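Long-range contact in putative Glycosidase (Bacteroides thetaiotaomicron, PDB 3R67), which is a putative glycosidase of the beta-fructosidase clan, probably built as a five-bladed beta-propeller, and of unestablished activity: residues Val133-Leu146 and Phe172-Thr184. Residues are numbered along the deposited sequence; the frame is centred on the assembly and turned at random. Where two conformers were deposited one is given.
Sequences VMLYTQWNRKQARL and FFDEFSKSASIVT. With EDO (1,2-ethanediol), chain I.
A contact of mixed character, probably between blades: the linker 172-179 and the strand 180-184 lie against the hairpin 133-146, with S177 and F176 docked on A144 to L146. S177 N donates to A144 O (2.9 Å), and S177 OG receives L146 N in a nearly straight bond of 2.7 Å. With chi1 at 59°, OG lies between its own N and carbonyl carbon, facing that N-H. Before it, the linker makes a type I turn, F172 to E175. R145, extended from CG to NE, reaches this turn: NE bonds F173 O and NH2 forms a salt bridge to D174 OD1 (2.9 Å), both partners at the edge of the guanidinium, while the carboxylate, met on its anti side, is turned 70° from it. The F176 ring lays one face over A144 CB, a CH-pi contact 3.9 Å from the centroid, and its CZ meets W139 CZ3 obliquely. The family belongs to a clan of five-bladed beta-propellers, and here the contact probably joins consecutive blades: strands 132-139 and 144-151 belong to one antiparallel sheet, strand 180-187 to a separate, mixed sheet. A180 CB touches L146 CD2 and, in one of two deposited conformers of L135, its CD1, which also meets I182 CG1. One water links T137 OG1 to S179 N in the linker; another accepts from A180 N and gives a weak bond to L135 O. K178, bent at chi3 (62°), brings NZ within 2.8 Å of O1 of a 1,2-ethanediol, whose C1 sits over the W139 ring and which E120 also binds.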
ATOM      1  N   VAL A 133      11.177   5.960   2.673  1.00 13.19           N
ATOM      2  CA  VAL A 133      11.392   4.539   2.515  1.00 13.75           C
ATOM      3  C   VAL A 133      10.164   3.962   1.807  1.00 18.45           C
ATOM      4  O   VAL A 133       9.037   4.023   2.320  1.00 17.66           O
ATOM      5  CB  VAL A 133      11.692   3.850   3.879  1.00 17.19           C
ATOM      6  CG1 VAL A 133      11.901   2.338   3.712  1.00 17.61           C
ATOM      7  CG2 VAL A 133      12.904   4.483   4.542  1.00 17.33           C
HETATM    8  N   MSE A 134      10.390   3.426   0.608  1.00 14.53           N
HETATM    9  CA  MSE A 134       9.325   2.828  -0.175  1.00 12.61           C
HETATM   10  C   MSE A 134       9.420   1.324  -0.173  1.00 18.15           C
HETATM   11  O   MSE A 134      10.495   0.783  -0.417  1.00 18.63           O
HETATM   12  CB  MSE A 134       9.372   3.329  -1.623  1.00 13.37           C
HETATM   13  CG  MSE A 134       8.291   2.678  -2.531  1.00 17.50           C
HETATM   14 SE   MSE A 134       8.723   2.767  -4.430  0.75 22.31          SE
HETATM   15  CE  MSE A 134       8.561   4.549  -4.626  1.00 18.05           C
ATOM     16  N   LEU A 135       8.292   0.660   0.100  1.00 14.46           N
ATOM     17  CA  LEU A 135       8.120  -0.791   0.062  0.50 13.41           C
ATOM     18  C   LEU A 135       7.187  -1.107  -1.067  1.00 17.41           C
ATOM     19  O   LEU A 135       6.049  -0.616  -1.055  1.00 16.24           O
ATOM     20  CB  LEU A 135       7.603  -1.323   1.406  0.50 12.79           C
ATOM     21  CG  LEU A 135       8.571  -1.227   2.570  0.50 17.47           C
ATOM     22  CD1 LEU A 135       7.840  -1.214   3.835  0.50 17.26           C
ATOM     23  CD2 LEU A 135       9.638  -2.309   2.522  0.50 18.49           C
ATOM     24  N   TYR A 136       7.662  -1.841  -2.078  1.00 13.47           N
ATOM     25  CA  TYR A 136       6.842  -2.139  -3.243  1.00 11.93           C
ATOM     26  C   TYR A 136       7.037  -3.575  -3.703  1.00 19.33           C
ATOM     27  O   TYR A 136       7.922  -4.281  -3.211  1.00 21.27           O
ATOM     28  CB  TYR A 136       7.238  -1.155  -4.372  1.00 11.96           C
ATOM     29  CG  TYR A 136       8.640  -1.357  -4.919  1.00 11.58           C
ATOM     30  CD1 TYR A 136       9.751  -0.826  -4.264  1.00 10.87           C
ATOM     31  CD2 TYR A 136       8.850  -2.025  -6.125  1.00 13.13           C
ATOM     32  CE1 TYR A 136      11.042  -1.025  -4.749  1.00  9.38           C
ATOM     33  CE2 TYR A 136      10.138  -2.210  -6.637  1.00 14.00           C
ATOM     34  CZ  TYR A 136      11.233  -1.705  -5.945  1.00 17.94           C
ATOM     35  OH  TYR A 136      12.513  -1.859  -6.437  1.00 14.33           O
ATOM     36  N   THR A 137       6.227  -3.997  -4.667  1.00 16.21           N
ATOM     37  CA  THR A 137       6.340  -5.332  -5.255  1.00 16.45           C
ATOM     38  C   THR A 137       7.086  -5.297  -6.566  1.00 18.79           C
ATOM     39  O   THR A 137       6.735  -4.519  -7.457  1.00 17.93           O
ATOM     40  CB  THR A 137       4.946  -5.934  -5.497  1.00 22.06           C
ATOM     41  OG1 THR A 137       4.136  -5.791  -4.349  1.00 15.42           O
ATOM     42  CG2 THR A 137       4.994  -7.384  -5.948  1.00 22.50           C
ATOM     43  N   GLN A 138       8.070  -6.172  -6.688  1.00 15.93           N
ATOM     44  CA  GLN A 138       8.831  -6.482  -7.903  1.00 16.16           C
ATOM     45  C   GLN A 138       8.110  -7.589  -8.620  1.00 21.04           C
ATOM     46  O   GLN A 138       7.846  -8.608  -7.978  1.00 19.25           O
ATOM     47  CB  GLN A 138      10.278  -6.875  -7.572  1.00 17.27           C
ATOM     48  CG  GLN A 138      11.095  -5.759  -6.969  1.00 25.30           C
ATOM     49  CD  GLN A 138      12.495  -6.215  -6.637  1.00 35.36           C
ATOM     50  OE1 GLN A 138      12.716  -7.269  -6.020  1.00 26.81           O
ATOM     51  NE2 GLN A 138      13.466  -5.372  -6.943  1.00 20.97           N
ATOM     52  N   TRP A 139       7.743  -7.413  -9.911  1.00 19.66           N
ATOM     53  CA  TRP A 139       6.981  -8.459 -10.603  1.00 19.48           C
ATOM     54  C   TRP A 139       7.628  -8.763 -11.958  1.00 21.70           C
ATOM     55  O   TRP A 139       7.701  -7.903 -12.827  1.00 17.58           O
ATOM     56  CB  TRP A 139       5.512  -8.018 -10.745  1.00 16.88           C
ATOM     57  CG  TRP A 139       4.577  -8.972 -11.441  1.00 17.65           C
ATOM     58  CD1 TRP A 139       3.730  -8.673 -12.463  1.00 20.44           C
ATOM     59  CD2 TRP A 139       4.390 -10.368 -11.161  1.00 17.86           C
ATOM     60  NE1 TRP A 139       2.980  -9.777 -12.797  1.00 20.50           N
ATOM     61  CE2 TRP A 139       3.360 -10.829 -12.011  1.00 22.46           C
ATOM     62  CE3 TRP A 139       4.933 -11.258 -10.216  1.00 18.93           C
ATOM     63  CZ2 TRP A 139       2.889 -12.150 -11.973  1.00 22.70           C
ATOM     64  CZ3 TRP A 139       4.465 -12.555 -10.178  1.00 21.22           C
ATOM     65  CH2 TRP A 139       3.459 -12.993 -11.051  1.00 22.66           C
ATOM     66  N   ASN A 140       8.144  -9.992 -12.106  1.00 21.78           N
ATOM     67  CA  ASN A 140       8.806 -10.435 -13.342  1.00 23.29           C
ATOM     68  C   ASN A 140       7.968 -11.530 -14.037  1.00 29.19           C
ATOM     69  O   ASN A 140       8.466 -12.210 -14.937  1.00 31.09           O
ATOM     70  CB  ASN A 140      10.239 -10.936 -13.048  1.00 23.78           C
ATOM     71  CG  ASN A 140      10.339 -12.131 -12.133  1.00 47.55           C
ATOM     72  OD1 ASN A 140       9.342 -12.671 -11.647  1.00 43.26           O
ATOM     73  ND2 ASN A 140      11.556 -12.582 -11.869  1.00 39.40           N
ATOM     74  N   ARG A 141       6.701 -11.691 -13.590  1.00 24.96           N
ATOM     75  CA  ARG A 141       5.654 -12.633 -14.030  1.00 26.57           C
ATOM     76  C   ARG A 141       5.985 -14.084 -13.576  1.00 33.67           C
ATOM     77  O   ARG A 141       5.206 -15.007 -13.856  1.00 34.48           O
ATOM     78  CB  ARG A 141       5.397 -12.591 -15.548  1.00 27.54           C
ATOM     79  CG  ARG A 141       4.957 -11.222 -16.001  1.00 33.79           C
ATOM     80  CD  ARG A 141       4.497 -11.147 -17.427  1.00 39.81           C
ATOM     81  NE  ARG A 141       4.228  -9.739 -17.731  1.00 38.90           N
ATOM     82  CZ  ARG A 141       4.197  -9.205 -18.945  1.00 52.61           C
ATOM     83  NH1 ARG A 141       4.472  -9.948 -20.013  1.00 29.65           N
ATOM     84  NH2 ARG A 141       3.969  -7.906 -19.098  1.00 40.78           N
ATOM     85  N   LYS A 142       7.091 -14.260 -12.816  1.00 30.71           N
ATOM     86  CA  LYS A 142       7.520 -15.538 -12.257  1.00 32.06           C
ATOM     87  C   LYS A 142       7.344 -15.492 -10.737  1.00 35.16           C
ATOM     88  O   LYS A 142       6.694 -16.364 -10.158  1.00 36.21           O
ATOM     89  CB  LYS A 142       8.964 -15.876 -12.665  1.00 35.55           C
ATOM     90  CG  LYS A 142       9.088 -16.204 -14.153  1.00 52.76           C
ATOM     91  CD  LYS A 142      10.527 -16.336 -14.630  1.00 66.04           C
ATOM     92  CE  LYS A 142      10.652 -17.086 -15.952  1.00 77.09           C
ATOM     93  NZ  LYS A 142       9.965 -16.437 -17.105  1.00 81.74           N
ATOM     94  N   GLN A 143       7.863 -14.447 -10.100  1.00 30.05           N
ATOM     95  CA  GLN A 143       7.718 -14.313  -8.663  1.00 28.95           C
ATOM     96  C   GLN A 143       7.550 -12.842  -8.242  1.00 30.51           C
ATOM     97  O   GLN A 143       8.169 -11.948  -8.814  1.00 29.48           O
ATOM     98  CB  GLN A 143       8.920 -14.925  -7.948  1.00 31.31           C
ATOM     99  CG  GLN A 143       8.717 -15.069  -6.450  1.00 53.02           C
ATOM    100  CD  GLN A 143      10.003 -15.282  -5.814  1.00 82.90           C
ATOM    101  OE1 GLN A 143      10.371 -14.505  -4.942  1.00 79.35           O
ATOM    102  NE2 GLN A 143      10.737 -16.307  -6.259  1.00 79.42           N
ATOM    103  N   ALA A 144       6.694 -12.620  -7.229  1.00 26.32           N
ATOM    104  CA  ALA A 144       6.435 -11.333  -6.588  1.00 23.62           C
ATOM    105  C   ALA A 144       7.313 -11.219  -5.365  1.00 25.51           C
ATOM    106  O   ALA A 144       7.294 -12.104  -4.516  1.00 27.62           O
ATOM    107  CB  ALA A 144       4.947 -11.187  -6.221  1.00 22.74           C
ATOM    108  N   ARG A 145       8.102 -10.164  -5.282  1.00 19.58           N
ATOM    109  CA  ARG A 145       8.995  -9.934  -4.146  1.00 19.43           C
ATOM    110  C   ARG A 145       8.822  -8.524  -3.586  1.00 20.54           C
ATOM    111  O   ARG A 145       8.811  -7.555  -4.345  1.00 19.32           O
ATOM    112  CB  ARG A 145      10.480 -10.146  -4.544  1.00 20.21           C
ATOM    113  CG  ARG A 145      10.877 -11.549  -4.959  1.00 26.58           C
ATOM    114  CD  ARG A 145      12.325 -11.599  -5.428  1.00 35.91           C
ATOM    115  NE  ARG A 145      12.772 -12.966  -5.707  1.00 40.43           N
ATOM    116  CZ  ARG A 145      12.673 -13.572  -6.890  1.00 58.64           C
ATOM    117  NH1 ARG A 145      12.130 -12.938  -7.930  1.00 38.23           N
ATOM    118  NH2 ARG A 145      13.104 -14.819  -7.039  1.00 53.32           N
ATOM    119  N   LEU A 146       8.710  -8.417  -2.257  1.00 15.42           N
ATOM    120  CA  LEU A 146       8.684  -7.142  -1.544  1.00 13.82           C
ATOM    121  C   LEU A 146      10.094  -6.540  -1.561  1.00 17.99           C
ATOM    122  O   LEU A 146      11.025  -7.170  -1.066  1.00 20.60           O
ATOM    123  CB  LEU A 146       8.164  -7.353  -0.102  1.00 12.94           C
ATOM    124  CG  LEU A 146       8.131  -6.159   0.840  1.00 14.25           C
ATOM    125  CD1 LEU A 146       7.156  -5.088   0.339  1.00 11.31           C
ATOM    126  CD2 LEU A 146       7.767  -6.627   2.254  1.00 12.72           C
ATOM    127  N   PHE A 172      14.507 -16.501   2.484  1.00 59.54           N
ATOM    128  CA  PHE A 172      13.288 -15.971   1.876  1.00 59.35           C
ATOM    129  C   PHE A 172      13.554 -15.065   0.647  1.00 65.48           C
ATOM    130  O   PHE A 172      12.654 -14.308   0.272  1.00 64.79           O
ATOM    131  CB  PHE A 172      12.494 -15.167   2.925  1.00 59.95           C
ATOM    132  CG  PHE A 172      12.137 -15.964   4.158  1.00 62.04           C
ATOM    133  CD1 PHE A 172      11.236 -17.021   4.086  1.00 65.36           C
ATOM    134  CD2 PHE A 172      12.672 -15.632   5.401  1.00 64.40           C
ATOM    135  CE1 PHE A 172      10.918 -17.770   5.225  1.00 66.67           C
ATOM    136  CE2 PHE A 172      12.339 -16.370   6.543  1.00 67.40           C
ATOM    137  CZ  PHE A 172      11.458 -17.428   6.448  1.00 65.74           C
ATOM    138  N   PHE A 173      14.728 -15.170  -0.024  1.00 63.66           N
ATOM    139  CA  PHE A 173      15.008 -14.335  -1.208  1.00 63.02           C
ATOM    140  C   PHE A 173      13.984 -14.613  -2.343  1.00 66.33           C
ATOM    141  O   PHE A 173      13.566 -13.676  -3.036  1.00 64.71           O
ATOM    142  CB  PHE A 173      16.446 -14.545  -1.731  1.00 66.27           C
ATOM    143  CG  PHE A 173      16.793 -13.643  -2.903  1.00 67.52           C
ATOM    144  CD1 PHE A 173      17.272 -12.353  -2.694  1.00 69.81           C
ATOM    145  CD2 PHE A 173      16.620 -14.077  -4.214  1.00 69.99           C
ATOM    146  CE1 PHE A 173      17.576 -11.513  -3.776  1.00 70.42           C
ATOM    147  CE2 PHE A 173      16.910 -13.232  -5.296  1.00 72.49           C
ATOM    148  CZ  PHE A 173      17.404 -11.962  -5.071  1.00 69.90           C
ATOM    149  N   ASP A 174      13.590 -15.900  -2.506  1.00 63.28           N
ATOM    150  CA  ASP A 174      12.644 -16.370  -3.518  1.00 62.78           C
ATOM    151  C   ASP A 174      11.211 -16.541  -2.948  1.00 63.82           C
ATOM    152  O   ASP A 174      10.344 -17.139  -3.608  1.00 63.99           O
ATOM    153  CB  ASP A 174      13.124 -17.709  -4.101  1.00 67.13           C
ATOM    154  CG  ASP A 174      14.456 -17.657  -4.824  1.00 81.67           C
ATOM    155  OD1 ASP A 174      14.715 -16.649  -5.532  1.00 82.56           O
ATOM    156  OD2 ASP A 174      15.206 -18.654  -4.750  1.00 90.04           O
ATOM    157  N   GLU A 175      10.949 -15.988  -1.746  1.00 55.98           N
ATOM    158  CA  GLU A 175       9.635 -16.056  -1.100  1.00 52.60           C
ATOM    159  C   GLU A 175       8.657 -15.058  -1.753  1.00 48.43           C
ATOM    160  O   GLU A 175       9.024 -13.891  -1.934  1.00 47.25           O
ATOM    161  CB  GLU A 175       9.781 -15.761   0.407  1.00 53.64           C
ATOM    162  CG  GLU A 175       8.546 -16.032   1.251  1.00 62.54           C
ATOM    163  CD  GLU A 175       8.161 -17.487   1.441  1.00 80.63           C
ATOM    164  OE1 GLU A 175       9.054 -18.361   1.361  1.00 83.18           O
ATOM    165  OE2 GLU A 175       6.976 -17.744   1.753  1.00 68.91           O
ATOM    166  N   PHE A 176       7.408 -15.506  -2.065  1.00 38.77           N
ATOM    167  CA  PHE A 176       6.361 -14.673  -2.671  1.00 35.01           C
ATOM    168  C   PHE A 176       5.889 -13.646  -1.626  1.00 32.75           C
ATOM    169  O   PHE A 176       5.192 -14.019  -0.674  1.00 31.44           O
ATOM    170  CB  PHE A 176       5.196 -15.549  -3.196  1.00 37.12           C
ATOM    171  CG  PHE A 176       4.688 -15.223  -4.589  1.00 38.05           C
ATOM    172  CD1 PHE A 176       5.271 -15.806  -5.718  1.00 41.62           C
ATOM    173  CD2 PHE A 176       3.601 -14.370  -4.771  1.00 37.72           C
ATOM    174  CE1 PHE A 176       4.799 -15.512  -7.008  1.00 41.88           C
ATOM    175  CE2 PHE A 176       3.116 -14.094  -6.063  1.00 40.24           C
ATOM    176  CZ  PHE A 176       3.724 -14.661  -7.172  1.00 39.46           C
ATOM    177  N   SER A 177       6.343 -12.368  -1.762  1.00 24.91           N
ATOM    178  CA  SER A 177       6.050 -11.318  -0.785  1.00 22.13           C
ATOM    179  C   SER A 177       5.602 -10.021  -1.443  1.00 26.15           C
ATOM    180  O   SER A 177       5.896  -9.764  -2.618  1.00 27.75           O
ATOM    181  CB  SER A 177       7.267 -11.042   0.086  1.00 23.43           C
ATOM    182  OG  SER A 177       8.379 -10.646  -0.688  1.00 32.15           O
ATOM    183  N   LYS A 178       4.857  -9.213  -0.666  1.00 20.53           N
ATOM    184  CA  LYS A 178       4.256  -7.935  -1.053  1.00 18.64           C
ATOM    185  C   LYS A 178       3.493  -7.307   0.115  1.00 21.90           C
ATOM    186  O   LYS A 178       3.299  -7.970   1.129  1.00 21.24           O
ATOM    187  CB  LYS A 178       3.299  -8.133  -2.253  1.00 20.18           C
ATOM    188  CG  LYS A 178       2.181  -9.159  -2.046  1.00 19.56           C
ATOM    189  CD  LYS A 178       1.042  -9.036  -3.072  1.00 20.52           C
ATOM    190  CE  LYS A 178       1.432  -9.270  -4.508  1.00 30.00           C
ATOM    191  NZ  LYS A 178       0.269  -9.050  -5.402  1.00 39.39           N
ATOM    192  N   SER A 179       3.028  -6.050  -0.063  1.00 17.40           N
ATOM    193  CA  SER A 179       2.146  -5.255   0.794  1.00 16.28           C
ATOM    194  C   SER A 179       2.688  -5.090   2.232  1.00 19.63           C
ATOM    195  O   SER A 179       2.278  -5.798   3.140  1.00 18.55           O
ATOM    196  CB  SER A 179       0.770  -5.904   0.843  1.00 19.97           C
ATOM    197  OG  SER A 179       0.328  -6.158  -0.479  1.00 27.19           O
ATOM    198  N   ALA A 180       3.558  -4.089   2.440  1.00 17.56           N
ATOM    199  CA  ALA A 180       4.166  -3.850   3.747  1.00 16.21           C
ATOM    200  C   ALA A 180       3.756  -2.511   4.339  1.00 18.70           C
ATOM    201  O   ALA A 180       3.775  -1.468   3.668  1.00 17.99           O
ATOM    202  CB  ALA A 180       5.670  -3.906   3.634  1.00 17.01           C
ATOM    203  N   SER A 181       3.419  -2.559   5.626  1.00 13.33           N
ATOM    204  CA  SER A 181       3.000  -1.439   6.443  1.00 12.29           C
ATOM    205  C   SER A 181       4.001  -1.174   7.569  1.00 16.88           C
ATOM    206  O   SER A 181       3.946  -1.846   8.595  1.00 16.48           O
ATOM    207  CB  SER A 181       1.617  -1.704   7.025  1.00 13.16           C
ATOM    208  OG  SER A 181       0.685  -1.854   5.971  1.00 12.54           O
ATOM    209  N   ILE A 182       4.915  -0.197   7.372  1.00 14.12           N
ATOM    210  CA  ILE A 182       5.902   0.203   8.395  1.00 14.32           C
ATOM    211  C   ILE A 182       5.162   0.895   9.545  1.00 14.52           C
ATOM    212  O   ILE A 182       4.224   1.624   9.273  1.00 10.91           O
ATOM    213  CB  ILE A 182       7.034   1.115   7.800  1.00 17.68           C
ATOM    214  CG1 ILE A 182       7.997   0.271   6.952  1.00 18.88           C
ATOM    215  CG2 ILE A 182       7.847   1.831   8.914  1.00 19.93           C
ATOM    216  CD1 ILE A 182       9.248   1.069   6.349  1.00 31.56           C
ATOM    217  N   VAL A 183       5.621   0.708  10.808  1.00 14.11           N
ATOM    218  CA  VAL A 183       5.035   1.368  11.978  1.00 14.32           C
ATOM    219  C   VAL A 183       5.569   2.824  12.033  1.00 19.29           C
ATOM    220  O   VAL A 183       6.776   3.070  12.026  1.00 20.52           O
ATOM    221  CB  VAL A 183       5.267   0.610  13.310  1.00 17.65           C
ATOM    222  CG1 VAL A 183       4.682   1.384  14.483  1.00 17.70           C
ATOM    223  CG2 VAL A 183       4.657  -0.787  13.254  1.00 16.67           C
ATOM    224  N   THR A 184       4.644   3.766  12.062  1.00 14.83           N
ATOM    225  CA  THR A 184       4.902   5.201  12.125  1.00 13.89           C
ATOM    226  C   THR A 184       4.231   5.805  13.350  1.00 17.80           C
ATOM    227  O   THR A 184       3.347   5.193  13.948  1.00 15.56           O
ATOM    228  CB  THR A 184       4.407   5.938  10.834  1.00 14.05           C
ATOM    229  OG1 THR A 184       2.978   5.901  10.757  1.00 14.33           O
ATOM    230  CG2 THR A 184       5.042   5.433   9.565  1.00  4.90           C
TER
HETATM  231  C1  EDO I 388       1.800  -9.516  -9.034  1.00 29.53           C
HETATM  232  O1  EDO I 388       1.487  -8.771  -7.858  1.00 31.41           O
HETATM  233  C2  EDO I 388       1.132 -10.884  -8.978  1.00 28.85           C
HETATM  234  O2  EDO I 388       1.682 -11.579  -7.854  1.00 35.80           O
HETATM  235  O   HOH W   1       4.561  -2.610   0.027  1.00 14.44           O
HETATM  236  O   HOH W   2       3.782  -4.031  -2.116  1.00 11.06           O
HETATM  237  O   HOH W   3       1.737  -6.038  -5.738  1.00 18.40           O
HETATM  238  O   HOH W   4      11.659  -9.952  -0.052  1.00 17.19           O